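Local coordinates for odorant binding protein ASP5 (Apis mellifera, PDB 3R72) that probably binds and carries small odorant molecules in the antennae, enclosing them in a pocket lined by its helices, at residues Asp31-Gly36 / His42-Tyr47; Lys53-Phe58 / Val69-Ile74; Glu94-Asp99 / Tyr105-Cys110. All blocks are in the same frame, centred on the assembly; numbering follows the deposited sequence.

Overall arrangement
All three contacts lie in the helical PBP/GOBP fold, their chemistry differing with place. Interaction 1 is buried and wholly apolar, joining the C-terminal region of helix 27-32 to the start of helix 42-54. Interaction 2 uses the other end of helix 42-54, about 18 Å away between centres, where a glutamine from helix 65-75 hydrogen-bonds a backbone carbonyl beside both ligands. Interaction 3, only partly buried, ties an exposed loop to helix 100-114 through an amide, waters and aromatic rings. Interactions 1 and 3 touch through Tyr105, which packs on Met33, Leu44 and Gln45, and through a probable His42-Asp99 hydrogen bond; interactions 2 and 3 do not, yet both meet the N-butyl-benzenesulfonamide of chain B.

Interaction 1: Asp31-Gly36 / His42-Tyr47; sequences DGMRRG and HDLQCY
Met33 packs its thioether arm along the isobutyl group of Leu44 and ends near the ring of Tyr47, and the contact consists of these three buried side chains. Met33 supplies the largest share of the buried surface, Leu44 a smaller one and Tyr47 the least. The arms of Met33 and Leu44 start from opposite backbones and run antiparallel alongside one another, bridging a gap of 9.4 Å between Met33 CA and Leu44 CA. The two methyls of Leu44 share the methionine between them. CD2 lies 4.1 Å from Met33 CG, near the root of the arm, while CD1 faces the outer part, 4.1 Å from Met33 SD and equally far from Met33 CE. Met33 runs straight out as far as the sulfur and then bends (chi3 -69°), which turns CE toward the aromatic ring. There the approach is oblique and looser, Met33 CE standing 4.4 Å from Tyr47 CE2. The hydroxyl of Tyr47 is engaged elsewhere, in a hydrogen bond to the C-terminal carboxylate of Pro122.

Behind Met33 the chain turns out of helix 27-32 in a Schellman motif, with Gly36 at positive phi as its C-prime residue and its N bonded to Met33 O at 2.9 Å. The contact thus joins the C-terminal region of one helix to the first turns of helix 42-54, which the adjacent Cys46 links to helix 100-114 by its disulfide with Cys101. Tyr105 of that helix and Leu29 also touch Leu44. No hydrogen bond or charge pair crosses between 31-36 and 42-47, so this side-chain contact probably rests on dispersion and the exclusion of water, with shape rather than bond direction setting how the side chains lie.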
loop_
_atom_site.group_PDB
_atom_site.type_symbol
_atom_site.label_atom_id
_atom_site.label_comp_id
_atom_site.label_asym_id
_atom_site.label_seq_id
_atom_site.Cartn_x
_atom_site.Cartn_y
_atom_site.Cartn_z
ATOM N N ASP A 31 -4.378 7.704 8.057
ATOM C CA ASP A 31 -5.715 7.870 7.487
ATOM C C ASP A 31 -5.804 8.999 6.464
ATOM O O ASP A 31 -6.655 8.977 5.569
ATOM C CB ASP A 31 -6.744 8.157 8.584
ATOM C CG ASP A 31 -7.144 6.939 9.356
ATOM O OD1 ASP A 31 -7.136 5.827 8.787
ATOM O OD2 ASP A 31 -7.516 7.127 10.535
ATOM N N GLY A 32 -4.923 9.979 6.580
ATOM C CA GLY A 32 -4.918 11.083 5.640
ATOM C C GLY A 32 -4.661 10.663 4.207
ATOM O O GLY A 32 -5.149 11.300 3.275
ATOM N N MET A 33 -3.908 9.591 3.996
ATOM C CA MET A 33 -3.612 9.149 2.632
ATOM C C MET A 33 -4.886 8.838 1.833
ATOM O O MET A 33 -4.971 9.162 0.644
ATOM C CB MET A 33 -2.660 7.952 2.633
ATOM C CG MET A 33 -1.268 8.295 3.172
ATOM S SD MET A 33 -0.063 6.971 2.930
ATOM C CE MET A 33 -0.673 5.716 4.067
ATOM N N ARG A 34 -5.886 8.237 2.478
ATOM C CA ARG A 34 -7.137 7.922 1.794
ATOM C C ARG A 34 -7.899 9.194 1.380
ATOM O O ARG A 34 -8.708 9.162 0.429
ATOM C CB ARG A 34 -7.989 7.005 2.670
ATOM C CG ARG A 34 -7.433 5.575 2.778
ATOM C CD ARG A 34 -7.958 4.863 4.019
ATOM N NE ARG A 34 -7.306 3.576 4.276
ATOM C CZ ARG A 34 -7.613 2.775 5.299
ATOM N NH1 ARG A 34 -8.563 3.111 6.171
ATOM N NH2 ARG A 34 -6.970 1.626 5.459
ATOM N N ARG A 35 -7.631 10.298 2.078
ATOM C CA ARG A 35 -8.173 11.616 1.767
ATOM C C ARG A 35 -7.296 12.359 0.747
ATOM O O ARG A 35 -7.555 13.518 0.439
ATOM C CB ARG A 35 -8.295 12.468 3.054
ATOM C CG ARG A 35 -9.056 11.816 4.221
ATOM C CD ARG A 35 -9.234 12.773 5.416
ATOM N NE ARG A 35 -8.112 12.768 6.369
ATOM C CZ ARG A 35 -7.986 11.951 7.425
ATOM N NH1 ARG A 35 -8.914 11.033 7.690
ATOM N NH2 ARG A 35 -6.916 12.045 8.235
ATOM N N GLY A 36 -6.249 11.709 0.234
ATOM C CA GLY A 36 -5.327 12.345 -0.704
ATOM C C GLY A 36 -4.294 13.251 -0.047
ATOM O O GLY A 36 -3.641 14.039 -0.734
ATOM N N HIS A 42 8.819 12.014 5.966
ATOM C CA HIS A 42 9.611 10.809 5.846
ATOM C C HIS A 42 9.120 9.693 6.768
ATOM O O HIS A 42 9.248 8.528 6.427
ATOM C CB HIS A 42 11.093 11.117 6.067
ATOM C CG HIS A 42 12.004 10.009 5.643
ATOM N ND1 HIS A 42 12.565 9.133 6.540
ATOM C CD2 HIS A 42 12.459 9.643 4.423
ATOM C CE1 HIS A 42 13.324 8.266 5.890
ATOM N NE2 HIS A 42 13.284 8.559 4.604
ATOM N N ASP A 43 8.545 10.040 7.913
ATOM C CA ASP A 43 8.017 9.010 8.800
ATOM C C ASP A 43 6.799 8.311 8.200
ATOM O O ASP A 43 6.700 7.092 8.256
ATOM C CB ASP A 43 7.737 9.586 10.178
ATOM C CG ASP A 43 8.999 10.073 10.851
ATOM O OD1 ASP A 43 10.051 9.416 10.702
ATOM O OD2 ASP A 43 8.943 11.118 11.528
ATOM N N LEU A 44 5.892 9.072 7.600
ATOM C CA LEU A 44 4.778 8.462 6.883
ATOM C C LEU A 44 5.293 7.626 5.720
ATOM O O LEU A 44 4.790 6.522 5.463
ATOM C CB LEU A 44 3.777 9.520 6.413
ATOM C CG LEU A 44 2.567 8.986 5.663
ATOM C CD1 LEU A 44 1.767 7.975 6.465
ATOM C CD2 LEU A 44 1.700 10.164 5.199
ATOM N N GLN A 45 6.314 8.128 5.029
ATOM C CA GLN A 45 6.912 7.350 3.952
ATOM C C GLN A 45 7.399 6.000 4.473
ATOM O O GLN A 45 7.116 4.943 3.893
ATOM C CB GLN A 45 8.039 8.151 3.302
ATOM C CG GLN A 45 7.530 9.398 2.595
ATOM C CD GLN A 45 8.587 10.382 2.172
ATOM O OE1 GLN A 45 9.759 10.264 2.516
ATOM N NE2 GLN A 45 8.163 11.376 1.406
ATOM N N CYS A 46 8.100 6.009 5.598
ATOM C CA CYS A 46 8.608 4.755 6.160
ATOM C C CYS A 46 7.509 3.837 6.680
ATOM O O CYS A 46 7.682 2.621 6.641
ATOM C CB CYS A 46 9.656 5.034 7.224
ATOM S SG CYS A 46 11.186 5.806 6.547
ATOM N N TYR A 47 6.374 4.392 7.097
ATOM C CA TYR A 47 5.214 3.567 7.431
ATOM C C TYR A 47 4.790 2.737 6.215
ATOM O O TYR A 47 4.488 1.548 6.342
ATOM C CB TYR A 47 4.064 4.428 7.978
ATOM C CG TYR A 47 2.772 3.675 8.129
ATOM C CD1 TYR A 47 2.446 3.008 9.306
ATOM C CD2 TYR A 47 1.883 3.596 7.072
ATOM C CE1 TYR A 47 1.267 2.279 9.410
ATOM C CE2 TYR A 47 0.706 2.878 7.176
ATOM C CZ TYR A 47 0.405 2.227 8.349
ATOM O OH TYR A 47 -0.753 1.496 8.466
#

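Interaction 2: Lys53-Phe58 / Val69-Ile74; sequences KLLRTF and VKQLEI. With NBB (N-butyl-benzenesulfonamide), chain B; NBB (N-butyl-benzenesulfonamide), chain C.
Gln71 reaches across from helix 65-75 and gives its amide N-H to the backbone carbonyl of Leu55, with NE2 3.0 Å from Leu55 O. The bond is bent, 141° at the hydrogen, and the donor is tilted from the carbonyl plane. A fold in the glutamine chain (chi2 -74°) brings the amide up beside Leu55, setting NE2 3.7 Å from Leu55 CD2. Thr57 lies nearly perpendicular to Gln71, its methyl CG2 3.9 Å from Gln71 CG.

Packing is tightest on the pocket side. Leu55 CD1 comes within 3.1 Å of sulfonyl O2S of the chain B N-butyl-benzenesulfonamide, and Leu55 CD2 lies 3.5 Å from C6 of the chain C one. Thr57 OG1 stands 2.9 Å from O1S of the chain B ligand; it is also hydrogen-bonded to Met52 O, and which acceptor takes its one proton is not settled. An alanine in place of Gln71 would probably leave Leu55 O without this donor and open a gap beside Leu55 CD2 and Thr57 CG2. The outer side is loose: the exposed side chains of Arg56, at positive phi in the Schellman motif closing helix 42-54, and Lys70 take no part.

Around the contact, Met15 of helix 5-23 touches Leu55, helix 81-91 packs on Leu72, and Thr57 leads into the short hairpin of strands 58-59 and 62-63.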
loop_
_atom_site.group_PDB
_atom_site.type_symbol
_atom_site.label_atom_id
_atom_site.label_comp_id
_atom_site.label_asym_id
_atom_site.label_seq_id
_atom_site.Cartn_x
_atom_site.Cartn_y
_atom_site.Cartn_z
ATOM N N LYS A 53 6.584 -4.248 3.431
ATOM C CA LYS A 53 7.467 -5.341 3.824
ATOM C C LYS A 53 6.716 -6.469 4.542
ATOM O O LYS A 53 7.010 -7.648 4.309
ATOM C CB LYS A 53 8.653 -4.834 4.648
ATOM C CG LYS A 53 9.689 -4.113 3.798
ATOM C CD LYS A 53 10.960 -3.831 4.560
ATOM C CE LYS A 53 12.047 -3.316 3.616
ATOM N NZ LYS A 53 13.423 -3.492 4.158
ATOM N N LEU A 54 5.758 -6.117 5.392
ATOM C CA LEU A 54 4.897 -7.115 6.036
ATOM C C LEU A 54 4.129 -7.955 5.024
ATOM O O LEU A 54 4.012 -9.167 5.181
ATOM C CB LEU A 54 3.903 -6.439 6.978
ATOM C CG LEU A 54 3.995 -6.697 8.482
ATOM C CD1 LEU A 54 5.373 -7.209 8.908
ATOM C CD2 LEU A 54 3.577 -5.470 9.287
ATOM N N LEU A 55 3.614 -7.309 3.983
ATOM C CA LEU A 55 2.850 -7.991 2.934
ATOM C C LEU A 55 3.722 -8.691 1.904
ATOM O O LEU A 55 3.212 -9.338 0.996
ATOM C CB LEU A 55 1.914 -7.012 2.227
ATOM C CG LEU A 55 0.713 -6.643 3.086
ATOM C CD1 LEU A 55 -0.045 -5.490 2.446
ATOM C CD2 LEU A 55 -0.199 -7.866 3.330
ATOM N N ARG A 56 5.039 -8.523 2.017
ATOM C CA ARG A 56 6.010 -9.121 1.113
ATOM C C ARG A 56 5.931 -8.489 -0.294
ATOM O O ARG A 56 6.427 -9.067 -1.265
ATOM C CB ARG A 56 5.850 -10.655 1.055
ATOM C CG ARG A 56 5.606 -11.376 2.386
ATOM C CD ARG A 56 6.885 -11.432 3.177
ATOM N NE ARG A 56 7.976 -12.109 2.467
ATOM C CZ ARG A 56 9.253 -12.062 2.844
ATOM N NH1 ARG A 56 9.596 -11.380 3.920
ATOM N NH2 ARG A 56 10.183 -12.693 2.132
ATOM N N THR A 57 5.344 -7.298 -0.387
ATOM C CA THR A 57 5.234 -6.595 -1.653
ATOM C C THR A 57 6.428 -5.670 -1.917
ATOM O O THR A 57 6.558 -5.135 -3.013
ATOM C CB THR A 57 3.911 -5.838 -1.708
ATOM O OG1 THR A 57 3.811 -4.982 -0.573
ATOM C CG2 THR A 57 2.741 -6.796 -1.740
ATOM N N PHE A 58 7.294 -5.506 -0.915
ATOM C CA PHE A 58 8.566 -4.823 -1.072
ATOM C C PHE A 58 9.571 -5.637 -0.270
ATOM O O PHE A 58 9.279 -6.041 0.855
ATOM C CB PHE A 58 8.477 -3.390 -0.554
ATOM C CG PHE A 58 9.680 -2.540 -0.878
ATOM C CD1 PHE A 58 9.764 -1.858 -2.066
ATOM C CD2 PHE A 58 10.730 -2.433 0.015
ATOM C CE1 PHE A 58 10.847 -1.042 -2.357
ATOM C CE2 PHE A 58 11.830 -1.628 -0.266
ATOM C CZ PHE A 58 11.891 -0.936 -1.458
ATOM N N VAL A 69 0.555 -8.555 -7.235
ATOM C CA VAL A 69 -0.576 -9.143 -7.954
ATOM C C VAL A 69 -1.233 -10.272 -7.145
ATOM O O VAL A 69 -2.454 -10.339 -7.054
ATOM C CB VAL A 69 -0.165 -9.588 -9.382
ATOM C CG1 VAL A 69 -1.276 -10.378 -10.053
ATOM C CG2 VAL A 69 0.218 -8.353 -10.214
ATOM N N LYS A 70 -0.439 -11.135 -6.527
ATOM C CA LYS A 70 -1.000 -12.179 -5.680
ATOM C C LYS A 70 -1.805 -11.603 -4.528
ATOM O O LYS A 70 -2.887 -12.111 -4.221
ATOM C CB LYS A 70 0.099 -13.094 -5.143
ATOM C CG LYS A 70 0.578 -14.130 -6.155
ATOM C CD LYS A 70 1.313 -15.303 -5.488
ATOM C CE LYS A 70 2.830 -15.214 -5.575
ATOM N NZ LYS A 70 3.413 -13.896 -5.285
ATOM N N GLN A 71 -1.305 -10.549 -3.888
ATOM C CA GLN A 71 -2.019 -9.943 -2.767
ATOM C C GLN A 71 -3.332 -9.338 -3.217
ATOM O O GLN A 71 -4.348 -9.483 -2.535
ATOM C CB GLN A 71 -1.160 -8.906 -2.049
ATOM C CG GLN A 71 -0.019 -9.514 -1.245
ATOM C CD GLN A 71 -0.468 -10.196 0.050
ATOM O OE1 GLN A 71 -1.645 -10.286 0.355
ATOM N NE2 GLN A 71 0.497 -10.593 0.862
ATOM N N LEU A 72 -3.347 -8.651 -4.355
ATOM C CA LEU A 72 -4.599 -8.068 -4.809
ATOM C C LEU A 72 -5.603 -9.182 -5.170
ATOM O O LEU A 72 -6.791 -9.046 -4.889
ATOM C CB LEU A 72 -4.380 -7.017 -5.885
ATOM C CG LEU A 72 -4.112 -7.417 -7.322
ATOM C CD1 LEU A 72 -5.415 -7.807 -8.036
ATOM C CD2 LEU A 72 -3.383 -6.305 -8.062
ATOM N N GLU A 73 -5.124 -10.296 -5.717
ATOM C CA GLU A 73 -5.997 -11.429 -6.032
ATOM C C GLU A 73 -6.623 -12.058 -4.788
ATOM O O GLU A 73 -7.759 -12.512 -4.840
ATOM C CB GLU A 73 -5.247 -12.497 -6.836
ATOM C CG GLU A 73 -4.920 -12.035 -8.260
ATOM C CD GLU A 73 -3.923 -12.924 -9.010
ATOM O OE1 GLU A 73 -3.141 -13.643 -8.351
ATOM O OE2 GLU A 73 -3.886 -12.873 -10.264
ATOM N N ILE A 74 -5.888 -12.071 -3.678
ATOM C CA ILE A 74 -6.375 -12.670 -2.432
ATOM C C ILE A 74 -7.153 -11.698 -1.545
ATOM O O ILE A 74 -7.776 -12.132 -0.572
ATOM C CB ILE A 74 -5.215 -13.269 -1.594
ATOM C CG1 ILE A 74 -5.762 -14.209 -0.525
ATOM C CG2 ILE A 74 -4.406 -12.184 -0.921
ATOM C CD1 ILE A 74 -6.472 -15.363 -1.088
HETATM O O1S NBB B . 1.505 -3.367 -1.190
HETATM S S NBB B . 0.160 -3.137 -0.809
HETATM O O2S NBB B . -0.077 -3.024 0.604
HETATM N N10 NBB B . -0.695 -4.365 -1.377
HETATM C C11 NBB B . -0.645 -4.709 -2.783
HETATM C C12 NBB B . -1.987 -5.195 -3.295
HETATM C C13 NBB B . -3.054 -4.103 -3.367
HETATM C C14 NBB B . -2.759 -3.130 -4.489
HETATM C C4 NBB B . -0.375 -1.776 -1.551
HETATM C C5 NBB B . -1.672 -1.332 -1.283
HETATM C C6 NBB B . -2.180 -0.178 -1.898
HETATM C C1 NBB B . -1.410 0.557 -2.785
HETATM C C2 NBB B . -0.123 0.149 -3.045
HETATM C C3 NBB B . 0.392 -0.999 -2.446
HETATM O O1S NBB C . -4.124 -3.478 1.052
HETATM S S NBB C . -4.148 -4.857 0.653
HETATM O O2S NBB C . -3.008 -5.256 -0.123
HETATM N N10 NBB C . -5.453 -5.080 -0.242
HETATM C C11 NBB C . -6.767 -4.747 0.279
HETATM C C12 NBB C . -7.757 -4.469 -0.845
HETATM C C13 NBB C . -9.196 -4.472 -0.349
HETATM C C14 NBB C . -9.491 -3.275 0.521
HETATM C C4 NBB C . -4.254 -5.831 1.949
HETATM C C5 NBB C . -3.592 -7.067 1.998
HETATM C C6 NBB C . -3.688 -7.912 3.106
HETATM C C1 NBB C . -4.479 -7.534 4.182
HETATM C C2 NBB C . -5.145 -6.321 4.148
HETATM C C3 NBB C . -5.034 -5.475 3.045
#

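Interaction 3: Glu94-Asp99 / Tyr105-Cys110; sequences EEYTGD and YQYVQC. With NBB (N-butyl-benzenesulfonamide), chain B.
The side-chain amide of Gln106 pairs with both backbone groups of Thr97. Thr97 N donates to Gln106 OE1 at 3.0 Å, nearly straight at 165° and on a lone pair in the carbonyl plane; Gln106 NE2 bonds Thr97 O, also at 3.0 Å but more bent. One water, 2.8 Å from Gln106 OE1 and also near Glu95 O, cannot serve all the acceptors around it; another donates both to Gln106 O (2.7 Å) and to Glu94 OE2, bridging helix and loop. A third meets Thr97 OG1 and accepts a weak bond from Gln106 NE2.

The loop 94-99 leads into helix 100-114, with Asp99 as its N-cap, and the Cys91-Cys110 disulfide of this odorant-binding family fastens that helix to helix 81-91. The hydroxyl of Tyr96 is hydrogen-bonded to Cys91 O. Tyr107 CB sits over one face of the Tyr96 ring, and the edge of Tyr107 turns toward the face of Tyr96 in an offset edge-to-face pair, planes at 73°. Gln106 CB meets the ring's edge, 3.5 Å from Tyr96 CD1. With CG anti to the backbone N (chi1 -177°), Tyr107 also reaches the pocket, CE2 lying 3.8 Å from C2 of the chain B N-butyl-benzenesulfonamide.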
loop_
_atom_site.group_PDB
_atom_site.type_symbol
_atom_site.label_atom_id
_atom_site.label_comp_id
_atom_site.label_asym_id
_atom_site.label_seq_id
_atom_site.Cartn_x
_atom_site.Cartn_y
_atom_site.Cartn_z
ATOM N N GLU A 94 6.342 3.105 -13.673
ATOM C CA GLU A 94 6.840 4.413 -13.244
ATOM C C GLU A 94 8.189 4.208 -12.555
ATOM O O GLU A 94 8.379 3.223 -11.844
ATOM C CB GLU A 94 5.823 5.057 -12.299
ATOM C CG GLU A 94 6.214 6.420 -11.732
ATOM C CD GLU A 94 5.117 7.036 -10.865
ATOM O OE1 GLU A 94 3.928 6.861 -11.203
ATOM O OE2 GLU A 94 5.441 7.707 -9.854
ATOM N N GLU A 95 9.143 5.113 -12.777
ATOM C CA GLU A 95 10.425 5.035 -12.083
ATOM C C GLU A 95 10.237 5.517 -10.646
ATOM O O GLU A 95 9.635 6.566 -10.416
ATOM C CB GLU A 95 11.489 5.889 -12.770
ATOM C CG GLU A 95 12.826 5.845 -12.040
ATOM C CD GLU A 95 13.888 6.666 -12.724
ATOM O OE1 GLU A 95 13.803 7.913 -12.682
ATOM O OE2 GLU A 95 14.810 6.059 -13.293
ATOM N N TYR A 96 10.773 4.753 -9.693
ATOM C CA TYR A 96 10.759 5.139 -8.285
ATOM C C TYR A 96 12.177 5.461 -7.846
ATOM O O TYR A 96 13.105 4.751 -8.196
ATOM C CB TYR A 96 10.096 4.033 -7.445
ATOM C CG TYR A 96 8.655 3.866 -7.884
ATOM C CD1 TYR A 96 7.743 4.878 -7.680
ATOM C CD2 TYR A 96 8.243 2.755 -8.597
ATOM C CE1 TYR A 96 6.448 4.779 -8.138
ATOM C CE2 TYR A 96 6.951 2.656 -9.072
ATOM C CZ TYR A 96 6.050 3.662 -8.813
ATOM O OH TYR A 96 4.747 3.606 -9.267
ATOM N N THR A 97 12.328 6.564 -7.125
ATOM C CA THR A 97 13.637 7.098 -6.793
ATOM C C THR A 97 13.727 7.396 -5.321
ATOM O O THR A 97 12.728 7.489 -4.607
ATOM C CB THR A 97 13.907 8.400 -7.557
ATOM O OG1 THR A 97 12.909 9.358 -7.201
ATOM C CG2 THR A 97 13.892 8.169 -9.059
ATOM N N GLY A 98 14.954 7.560 -4.861
ATOM C CA GLY A 98 15.198 7.877 -3.471
ATOM C C GLY A 98 15.397 6.648 -2.618
ATOM O O GLY A 98 15.701 5.566 -3.125
ATOM N N ASP A 99 15.273 6.822 -1.309
ATOM C CA ASP A 99 15.423 5.709 -0.389
ATOM C C ASP A 99 14.186 4.804 -0.421
ATOM O O ASP A 99 13.213 5.094 -1.128
ATOM C CB ASP A 99 15.827 6.168 1.028
ATOM C CG ASP A 99 14.737 6.885 1.801
ATOM O OD1 ASP A 99 15.076 7.481 2.846
ATOM O OD2 ASP A 99 13.565 6.838 1.431
ATOM N N TYR A 105 6.431 5.109 -0.913
ATOM C CA TYR A 105 5.459 6.186 -0.825
ATOM C C TYR A 105 5.032 6.673 -2.210
ATOM O O TYR A 105 3.858 6.935 -2.450
ATOM C CB TYR A 105 6.037 7.340 -0.051
ATOM C CG TYR A 105 5.082 8.405 0.446
ATOM C CD1 TYR A 105 4.046 8.110 1.315
ATOM C CD2 TYR A 105 5.284 9.739 0.125
ATOM C CE1 TYR A 105 3.258 9.097 1.862
ATOM C CE2 TYR A 105 4.498 10.734 0.667
ATOM C CZ TYR A 105 3.485 10.399 1.526
ATOM O OH TYR A 105 2.697 11.338 2.117
ATOM N N GLN A 106 5.989 6.786 -3.127
ATOM C CA GLN A 106 5.688 7.161 -4.498
ATOM C C GLN A 106 4.769 6.123 -5.154
ATOM O O GLN A 106 3.859 6.471 -5.893
ATOM C CB GLN A 106 6.977 7.315 -5.307
ATOM C CG GLN A 106 7.848 8.526 -4.931
ATOM C CD GLN A 106 9.303 8.335 -5.300
ATOM O OE1 GLN A 106 9.627 7.550 -6.191
ATOM N NE2 GLN A 106 10.195 9.034 -4.599
ATOM N N TYR A 107 5.016 4.842 -4.905
ATOM C CA TYR A 107 4.199 3.777 -5.476
ATOM C C TYR A 107 2.762 3.852 -4.956
ATOM O O TYR A 107 1.794 3.746 -5.714
ATOM C CB TYR A 107 4.849 2.408 -5.171
ATOM C CG TYR A 107 4.079 1.282 -5.802
ATOM C CD1 TYR A 107 4.248 1.003 -7.153
ATOM C CD2 TYR A 107 3.161 0.543 -5.100
ATOM C CE1 TYR A 107 3.516 0.038 -7.794
ATOM C CE2 TYR A 107 2.432 -0.445 -5.738
ATOM C CZ TYR A 107 2.610 -0.676 -7.090
ATOM O OH TYR A 107 1.863 -1.615 -7.740
ATOM N N VAL A 108 2.621 4.062 -3.653
ATOM C CA VAL A 108 1.310 4.220 -3.040
ATOM C C VAL A 108 0.565 5.417 -3.658
ATOM O O VAL A 108 -0.615 5.323 -3.961
ATOM C CB VAL A 108 1.449 4.341 -1.495
ATOM C CG1 VAL A 108 0.116 4.717 -0.862
ATOM C CG2 VAL A 108 1.982 3.031 -0.928
ATOM N N GLN A 109 1.256 6.531 -3.853
ATOM C CA GLN A 109 0.665 7.705 -4.499
ATOM C C GLN A 109 0.246 7.401 -5.936
ATOM O O GLN A 109 -0.788 7.891 -6.388
ATOM C CB GLN A 109 1.635 8.876 -4.494
ATOM C CG GLN A 109 1.780 9.521 -3.144
ATOM C CD GLN A 109 2.929 10.490 -3.112
ATOM O OE1 GLN A 109 4.083 10.101 -2.890
ATOM N NE2 GLN A 109 2.632 11.748 -3.348
ATOM N N CYS A 110 1.015 6.601 -6.662
ATOM C CA CYS A 110 0.621 6.210 -8.014
ATOM C C CYS A 110 -0.691 5.440 -7.983
ATOM O O CYS A 110 -1.588 5.685 -8.781
ATOM C CB CYS A 110 1.712 5.376 -8.678
ATOM S SG CYS A 110 1.289 4.858 -10.368
HETATM O O1S NBB B . 1.505 -3.367 -1.190
HETATM S S NBB B . 0.160 -3.137 -0.809
HETATM O O2S NBB B . -0.077 -3.024 0.604
HETATM N N10 NBB B . -0.695 -4.365 -1.377
HETATM C C11 NBB B . -0.645 -4.709 -2.783
HETATM C C12 NBB B . -1.987 -5.195 -3.295
HETATM C C13 NBB B . -3.054 -4.103 -3.367
HETATM C C14 NBB B . -2.759 -3.130 -4.489
HETATM C C4 NBB B . -0.375 -1.776 -1.551
HETATM C C5 NBB B . -1.672 -1.332 -1.283
HETATM C C6 NBB B . -2.180 -0.178 -1.898
HETATM C C1 NBB B . -1.410 0.557 -2.785
HETATM C C2 NBB B . -0.123 0.149 -3.045
HETATM C C3 NBB B . 0.392 -0.999 -2.446
HETATM O O HOH W 1 4.028 8.603 -7.595
HETATM O O HOH W 2 8.474 8.345 -8.610
HETATM O O HOH W 3 12.890 10.998 -4.560
#